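Local coordinates for glycosyl hydrolase BlGH5_18 (PDB 7LQX), which probably hydrolyses a glycosidic bond of N-glycans during their breakdown by a gut bacterium, as a member of glycoside hydrolase family 5, subfamily 18, at residues G332-D335 / N339-P342; P74-I79 / V135-T140; R380-C383 / G387-F390. All blocks are in the same frame, centred on the assembly; numbering follows the deposited sequence.

Interaction 1 (G332-D335 / N339-P342); sequences GLFD and NIKP
The backbones of Phe-334 and Ile-340 are paired in a single antiparallel bridge, a non-hydrogen-bonded pair framed by two backbone bonds. On one side Lys-341 N donates to Leu-333 O at 2.9 Å; on the other Asp-335 N donates to Asn-339 O, also at 2.9 Å and nearly straight (167°). Asn-339 O additionally takes a CA-H contact from Phe-334 CA at 3.3 Å. The Phe-334 ring meets the carbonyl carbon of Asn-339 at its edge, and its CE1 lies 4.0 Å from Ile-340 CB.

Two charged side chains flank the bridge. Asp-335 holds CG between its backbone N and carbonyl carbon (chi1 66°), which turns the carboxylate toward Asn-339; Asn-339 N reaches OD1 at 3.1 Å from above the carboxylate plane, and His-337 N, in the connection between the segments, binds the same oxygen. OD2 accepts a hydrogen bond from a water that in turn accepts one from Asn-339 ND2, and a second water links OD2 with Ile-340 O. Lys-341 runs alongside the backbone of residues 332-335, bent at chi3 (61°), until NZ meets Gly-332 O at 2.9 Å.

Further out, Asp-316 forms a salt bridge with Lys-341 NZ and accepts from Gly-332 N, and the Phe-334 ring meets that of His-315. The chemistry is thus mainly backbone pairing with an ionic group at each end: the carboxylate gathers amide hydrogens and water, while the ammonium, already matched by Asp-316, ties the peptide of Gly-332 to the residue just before helix 342-354.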
loop_
_atom_site.group_PDB
_atom_site.type_symbol
_atom_site.label_atom_id
_atom_site.label_comp_id
_atom_site.label_asym_id
_atom_site.label_seq_id
_atom_site.Cartn_x
_atom_site.Cartn_y
_atom_site.Cartn_z
ATOM N N GLY A 332 -6.064 24.614 0.506
ATOM C CA GLY A 332 -5.573 25.188 -0.725
ATOM C C GLY A 332 -5.634 26.704 -0.768
ATOM O O GLY A 332 -6.376 27.370 -0.041
ATOM N N LEU A 333 -4.830 27.243 -1.692
ATOM C CA LEU A 333 -4.946 28.626 -2.132
ATOM C C LEU A 333 -5.985 28.765 -3.238
ATOM O O LEU A 333 -6.532 29.854 -3.433
ATOM C CB LEU A 333 -3.592 29.115 -2.650
ATOM C CG LEU A 333 -2.424 29.086 -1.673
ATOM C CD1 LEU A 333 -1.186 29.625 -2.394
ATOM C CD2 LEU A 333 -2.734 29.873 -0.425
ATOM N N PHE A 334 -6.234 27.683 -3.972
ATOM C CA PHE A 334 -7.294 27.581 -4.962
ATOM C C PHE A 334 -8.290 26.546 -4.464
ATOM O O PHE A 334 -7.912 25.578 -3.795
ATOM C CB PHE A 334 -6.752 27.087 -6.308
ATOM C CG PHE A 334 -5.782 28.021 -6.948
ATOM C CD1 PHE A 334 -6.222 29.039 -7.773
ATOM C CD2 PHE A 334 -4.426 27.892 -6.725
ATOM C CE1 PHE A 334 -5.326 29.907 -8.367
ATOM C CE2 PHE A 334 -3.523 28.765 -7.314
ATOM C CZ PHE A 334 -3.974 29.771 -8.133
ATOM N N ASP A 335 -9.565 26.749 -4.784
ATOM C CA ASP A 335 -10.592 25.794 -4.391
ATOM C C ASP A 335 -10.563 24.581 -5.320
ATOM O O ASP A 335 -9.765 24.495 -6.257
ATOM C CB ASP A 335 -11.952 26.480 -4.257
ATOM C CG ASP A 335 -12.500 26.992 -5.565
ATOM O OD1 ASP A 335 -12.189 26.429 -6.640
ATOM O OD2 ASP A 335 -13.275 27.975 -5.507
ATOM N N ASN A 339 -10.382 27.867 -8.639
ATOM C CA ASN A 339 -10.528 29.310 -8.524
ATOM C C ASN A 339 -9.864 29.844 -7.272
ATOM O O ASN A 339 -9.913 29.221 -6.208
ATOM C CB ASN A 339 -12.007 29.657 -8.542
ATOM C CG ASN A 339 -12.653 29.235 -9.828
ATOM O OD1 ASN A 339 -12.115 29.498 -10.904
ATOM N ND2 ASN A 339 -13.772 28.533 -9.740
ATOM N N ILE A 340 -9.219 31.002 -7.416
ATOM C CA ILE A 340 -8.419 31.550 -6.332
ATOM C C ILE A 340 -9.295 31.863 -5.127
ATOM O O ILE A 340 -10.426 32.352 -5.253
ATOM C CB ILE A 340 -7.673 32.796 -6.842
ATOM C CG1 ILE A 340 -6.588 33.215 -5.854
ATOM C CG2 ILE A 340 -8.634 33.952 -7.087
ATOM C CD1 ILE A 340 -5.742 34.390 -6.335
ATOM N N LYS A 341 -8.775 31.576 -3.958
ATOM C CA LYS A 341 -9.421 31.874 -2.695
ATOM C C LYS A 341 -8.818 33.122 -2.077
ATOM O O LYS A 341 -7.733 33.567 -2.470
ATOM C CB LYS A 341 -9.241 30.692 -1.737
ATOM C CG LYS A 341 -9.863 29.410 -2.256
ATOM C CD LYS A 341 -9.393 28.156 -1.531
ATOM C CE LYS A 341 -9.737 28.165 -0.052
ATOM N NZ LYS A 341 -9.186 26.959 0.632
ATOM N N PRO A 342 -9.498 33.724 -1.098
ATOM C CA PRO A 342 -8.929 34.921 -0.458
ATOM C C PRO A 342 -7.518 34.711 0.063
ATOM O O PRO A 342 -6.679 35.609 -0.058
ATOM C CB PRO A 342 -9.948 35.233 0.647
ATOM C CG PRO A 342 -11.248 34.740 0.073
ATOM C CD PRO A 342 -10.875 33.453 -0.633
HETATM O O HOH W 1 -15.162 28.294 -7.268
HETATM O O HOH W 2 -12.631 30.539 -4.540
#

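Interaction 2 (P74-I79 / V135-T140); sequences PNRTWI and VKAEKT. With EDO (1,2-ethanediol), chain B.
Arg-76 meets Ala-137 with its aliphatic stem and not with its charge: CG lies 3.5 Å from Ala-137 CB, and no hydrogen bond links residues 74-79 to residues 135-140. The guanidinium leads away from the helix, and its NH2 forms a salt bridge with Asp-323 of the second subunit. CG stands anti to the backbone N (chi1 177°), which sets it against the alanine methyl; that methyl also lies 3.6 Å from Arg-76 O. The other touch is made by methyl groups, Ile-79 CD1 meeting Thr-140 CG2 at 3.7 Å as the two side chains cross at a slant. Thr-140 presents this methyl because its hydroxyl is turned back to the helix: OG1 donates to Lys-136 O at 2.9 Å, from the face opposite that used by Thr-140 N.

The loop has its own brace. Residues 75-78 form a type I turn, and Asn-75 OD1 accepts from Thr-77 N at 3.0 Å, an Asx turn. On the far side of the loop from helix 132-149, the indole of Trp-78 takes part in a different set of contacts: NE1 donates to O1 of a 1,2-ethanediol, probably from the crystallisation liquor, at 2.8 Å and weakly to its O2, with O1 near the ring plane at the edge. The diol also bonds to His-38 O of the second subunit, and Met-321 of that subunit packs on the indole. With a leucine in place of Trp-78, the diol would probably lose its indole donor and a gap would be likely to open beside Met-321 of the second subunit.

The contact therefore joins the loop between helices 69-72 and 81-96 to one flank of helix 132-149, whose residues Val-135 and Glu-138 pack against helix 180-191.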
loop_
_atom_site.group_PDB
_atom_site.type_symbol
_atom_site.label_atom_id
_atom_site.label_comp_id
_atom_site.label_asym_id
_atom_site.label_seq_id
_atom_site.Cartn_x
_atom_site.Cartn_y
_atom_site.Cartn_z
ATOM N N PRO A 74 7.307 -0.534 -6.889
ATOM C CA PRO A 74 6.298 -1.484 -6.393
ATOM C C PRO A 74 6.880 -2.790 -5.894
ATOM O O PRO A 74 6.211 -3.490 -5.127
ATOM C CB PRO A 74 5.392 -1.696 -7.615
ATOM C CG PRO A 74 6.282 -1.398 -8.788
ATOM C CD PRO A 74 7.176 -0.284 -8.336
ATOM N N ASN A 75 8.091 -3.131 -6.314
ATOM C CA ASN A 75 8.873 -4.252 -5.814
ATOM C C ASN A 75 10.233 -3.662 -5.477
ATOM O O ASN A 75 10.654 -2.676 -6.091
ATOM C CB ASN A 75 8.973 -5.344 -6.893
ATOM C CG ASN A 75 9.863 -6.516 -6.485
ATOM O OD1 ASN A 75 11.084 -6.438 -6.592
ATOM N ND2 ASN A 75 9.259 -7.609 -6.059
ATOM N N ARG A 76 10.909 -4.250 -4.488
ATOM C CA ARG A 76 12.163 -3.678 -4.011
ATOM C C ARG A 76 13.144 -3.433 -5.149
ATOM O O ARG A 76 13.874 -2.440 -5.133
ATOM C CB ARG A 76 12.782 -4.577 -2.940
ATOM C CG ARG A 76 14.126 -4.105 -2.419
ATOM C CD ARG A 76 14.528 -4.814 -1.140
ATOM N NE ARG A 76 14.543 -6.274 -1.213
ATOM C CZ ARG A 76 15.550 -6.998 -1.688
ATOM N NH1 ARG A 76 16.642 -6.418 -2.166
ATOM N NH2 ARG A 76 15.463 -8.317 -1.672
ATOM N N THR A 77 13.191 -4.332 -6.134
ATOM C CA THR A 77 14.107 -4.216 -7.262
ATOM C C THR A 77 13.373 -4.126 -8.595
ATOM O O THR A 77 13.830 -4.649 -9.615
ATOM C CB THR A 77 15.109 -5.362 -7.260
ATOM O OG1 THR A 77 14.408 -6.609 -7.249
ATOM C CG2 THR A 77 15.991 -5.294 -6.026
ATOM N N TRP A 78 12.223 -3.450 -8.598
ATOM C CA TRP A 78 11.481 -3.159 -9.827
ATOM C C TRP A 78 11.072 -1.691 -9.732
ATOM O O TRP A 78 10.062 -1.365 -9.099
ATOM C CB TRP A 78 10.260 -4.055 -9.983
ATOM C CG TRP A 78 9.638 -4.019 -11.351
ATOM C CD1 TRP A 78 8.532 -3.316 -11.744
ATOM C CD2 TRP A 78 10.091 -4.729 -12.503
ATOM N NE1 TRP A 78 8.266 -3.557 -13.071
ATOM C CE2 TRP A 78 9.206 -4.426 -13.558
ATOM C CE3 TRP A 78 11.140 -5.618 -12.737
ATOM C CZ2 TRP A 78 9.358 -4.962 -14.832
ATOM C CZ3 TRP A 78 11.289 -6.148 -14.002
ATOM C CH2 TRP A 78 10.400 -5.819 -15.034
ATOM N N ILE A 79 11.870 -0.819 -10.324
ATOM C CA ILE A 79 11.581 0.608 -10.363
ATOM C C ILE A 79 10.780 0.886 -11.623
ATOM O O ILE A 79 11.158 0.464 -12.722
ATOM C CB ILE A 79 12.877 1.433 -10.315
ATOM C CG1 ILE A 79 13.494 1.304 -8.921
ATOM C CG2 ILE A 79 12.601 2.888 -10.673
ATOM C CD1 ILE A 79 14.909 1.838 -8.826
ATOM N N VAL A 135 17.606 -0.066 2.402
ATOM C CA VAL A 135 18.443 1.113 2.210
ATOM C C VAL A 135 19.083 1.097 0.828
ATOM O O VAL A 135 19.152 2.128 0.150
ATOM C CB VAL A 135 19.493 1.212 3.331
ATOM C CG1 VAL A 135 20.484 2.334 3.042
ATOM C CG2 VAL A 135 18.808 1.417 4.672
ATOM N N LYS A 136 19.562 -0.069 0.385
ATOM C CA LYS A 136 20.112 -0.151 -0.962
ATOM C C LYS A 136 19.051 0.200 -1.997
ATOM O O LYS A 136 19.330 0.906 -2.973
ATOM C CB LYS A 136 20.690 -1.543 -1.218
ATOM C CG LYS A 136 21.241 -1.714 -2.624
ATOM N N ALA A 137 17.822 -0.286 -1.799
ATOM C CA ALA A 137 16.748 0.005 -2.743
ATOM C C ALA A 137 16.389 1.485 -2.733
ATOM O O ALA A 137 16.091 2.072 -3.782
ATOM C CB ALA A 137 15.519 -0.841 -2.408
ATOM N N GLU A 138 16.401 2.104 -1.554
ATOM C CA GLU A 138 16.143 3.534 -1.477
ATOM C C GLU A 138 17.201 4.307 -2.247
ATOM O O GLU A 138 16.886 5.208 -3.030
ATOM C CB GLU A 138 16.138 3.972 -0.016
ATOM C CG GLU A 138 14.970 3.441 0.779
ATOM C CD GLU A 138 15.262 3.407 2.261
ATOM O OE1 GLU A 138 14.575 2.657 2.983
ATOM O OE2 GLU A 138 16.180 4.122 2.705
ATOM N N LYS A 139 18.467 3.950 -2.047
ATOM C CA LYS A 139 19.534 4.643 -2.754
ATOM C C LYS A 139 19.403 4.456 -4.256
ATOM O O LYS A 139 19.627 5.393 -5.028
ATOM C CB LYS A 139 20.890 4.148 -2.267
ATOM C CG LYS A 139 21.238 4.595 -0.864
ATOM C CD LYS A 139 22.611 4.083 -0.440
ATOM C CE LYS A 139 23.698 4.583 -1.383
ATOM N NZ LYS A 139 25.074 4.380 -0.843
ATOM N N THR A 140 19.038 3.250 -4.692
ATOM C CA THR A 140 18.843 3.005 -6.116
ATOM C C THR A 140 17.737 3.890 -6.682
ATOM O O THR A 140 17.895 4.470 -7.763
ATOM C CB THR A 140 18.548 1.523 -6.353
ATOM O OG1 THR A 140 19.617 0.737 -5.813
ATOM C CG2 THR A 140 18.421 1.240 -7.827
HETATM C C1 EDO B . 5.604 -1.980 -15.291
HETATM O O1 EDO B . 6.441 -3.127 -15.138
HETATM C C2 EDO B . 5.849 -0.997 -14.153
HETATM O O2 EDO B . 5.670 -1.648 -12.889
#

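Interaction 3 (R380-C383 / G387-F390); sequences RGAC and GSIF
With CG anti to the backbone N (chi1 -171°), Phe-390 swings its ring alongside Cys-383, so that Cys-383 O lies in the ring plane at the edge, 3.5 Å from CD2. Ser-388 takes a different first torsion, 47°, with OG between its backbone N and carbonyl carbon, and this brings the hydroxyl to within 3.4 Å of Ala-382 CB. The hydroxyl's polar partners lie elsewhere, at Asp-428 OD2 and His-432 N.

Between these groups stands Ala-382 O, the acceptor of both hydrogen bonds. Phe-390 N donates to it in the carbonyl plane, at 3.3 Å and 165°, and Ile-389 N adds a weak, strongly bent bond at 2.9 Å. Gly-387 CA approaches the same oxygen at 3.3 Å in a CA-H contact. The fit there is close: a side chain on Gly-387 would have its CB 2.3 Å from Ala-382 O, a clash.

Apolar contacts flank this carbonyl. Ile-389 CG1 lies beside Ala-382 CB, and its CG2 branch meets Cys-383 SG at 4.1 Å; both Cys-383 and Ile-389 also rest on Ile-369 of strand 365-369. From helix 248-264, Tyr-256 bonds to Cys-383 O through its hydroxyl and meets the Phe-390 ring edge-to-face.

Ala-382 and Cys-383 belong to a short 3-10 segment, and Ala-382 O is the acceptor for first-turn amides of helix 388-399, with Gly-387 as N-cap. That helix connects strands 365-369 and 403-407, neighbours in a small parallel sheet, in a beta-alpha-beta crossover; the contact thus lies at the N-terminal end of the crossover helix in the domain that follows the eight-stranded barrel.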
loop_
_atom_site.group_PDB
_atom_site.type_symbol
_atom_site.label_atom_id
_atom_site.label_comp_id
_atom_site.label_asym_id
_atom_site.label_seq_id
_atom_site.Cartn_x
_atom_site.Cartn_y
_atom_site.Cartn_z
ATOM N N ARG A 380 13.949 18.685 24.933
ATOM C CA ARG A 380 13.252 19.140 23.738
ATOM C C ARG A 380 11.818 19.536 24.057
ATOM O O ARG A 380 11.264 20.445 23.429
ATOM C CB ARG A 380 13.259 18.057 22.658
ATOM C CG ARG A 380 14.322 18.262 21.615
ATOM C CD ARG A 380 14.180 17.298 20.462
ATOM N NE ARG A 380 14.940 16.074 20.657
ATOM C CZ ARG A 380 14.998 15.101 19.756
ATOM N NH1 ARG A 380 14.345 15.221 18.610
ATOM N NH2 ARG A 380 15.695 14.008 20.000
ATOM N N GLY A 381 11.189 18.854 25.011
ATOM C CA GLY A 381 9.801 19.150 25.315
ATOM C C GLY A 381 9.593 20.596 25.715
ATOM O O GLY A 381 8.581 21.205 25.369
ATOM N N ALA A 382 10.552 21.172 26.439
ATOM C CA ALA A 382 10.428 22.565 26.850
ATOM C C ALA A 382 10.389 23.516 25.659
ATOM O O ALA A 382 9.994 24.675 25.818
ATOM C CB ALA A 382 11.597 22.939 27.758
ATOM N N CYS A 383 10.796 23.059 24.479
ATOM C CA CYS A 383 10.766 23.876 23.274
ATOM C C CYS A 383 9.420 23.852 22.562
ATOM O O CYS A 383 9.203 24.665 21.657
ATOM C CB CYS A 383 11.855 23.411 22.303
ATOM S SG CYS A 383 13.517 23.585 22.938
ATOM N N GLY A 387 5.730 24.948 26.547
ATOM C CA GLY A 387 6.972 24.712 27.247
ATOM C C GLY A 387 7.657 25.998 27.665
ATOM O O GLY A 387 7.340 27.094 27.210
ATOM N N SER A 388 8.652 25.853 28.544
ATOM C CA SER A 388 9.297 27.020 29.135
ATOM C C SER A 388 10.158 27.783 28.131
ATOM O O SER A 388 10.195 29.017 28.163
ATOM C CB SER A 388 10.124 26.579 30.342
ATOM O OG SER A 388 10.910 25.441 30.030
ATOM N N ILE A 389 10.887 27.082 27.260
ATOM C CA ILE A 389 11.672 27.771 26.235
ATOM C C ILE A 389 10.744 28.499 25.273
ATOM O O ILE A 389 10.949 29.672 24.938
ATOM C CB ILE A 389 12.574 26.777 25.483
ATOM C CG1 ILE A 389 13.654 26.193 26.395
ATOM C CG2 ILE A 389 13.211 27.452 24.268
ATOM C CD1 ILE A 389 14.743 27.186 26.818
ATOM N N PHE A 390 9.712 27.793 24.801
ATOM C CA PHE A 390 8.709 28.361 23.909
ATOM C C PHE A 390 8.150 29.650 24.482
ATOM O O PHE A 390 8.134 30.685 23.812
ATOM C CB PHE A 390 7.612 27.301 23.745
ATOM C CG PHE A 390 6.572 27.593 22.685
ATOM C CD1 PHE A 390 5.506 28.441 22.950
ATOM C CD2 PHE A 390 6.628 26.966 21.452
ATOM C CE1 PHE A 390 4.533 28.686 21.987
ATOM C CE2 PHE A 390 5.650 27.200 20.492
ATOM C CZ PHE A 390 4.612 28.068 20.760
#

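Overall arrangement
The three contacts follow one another along the chain without touching, their centres 35 to 39 Å apart, and no two hold the same elements. Interaction 3 is buried, whereas interactions 1 and 2 are partly buried. Interactions 1 and 3 are both local, and each joins neighbouring pieces of chain just ahead of a helix, but the first adds charged side chains and water to its backbone bonds, while the last relies on one shared carbonyl and apolar packing. Interaction 2 instead brings together parts of the barrel domain more than fifty residues apart, has no hydrogen bond between its segments and touches mainly through aliphatic groups; several polar groups of its loop reach the second subunit.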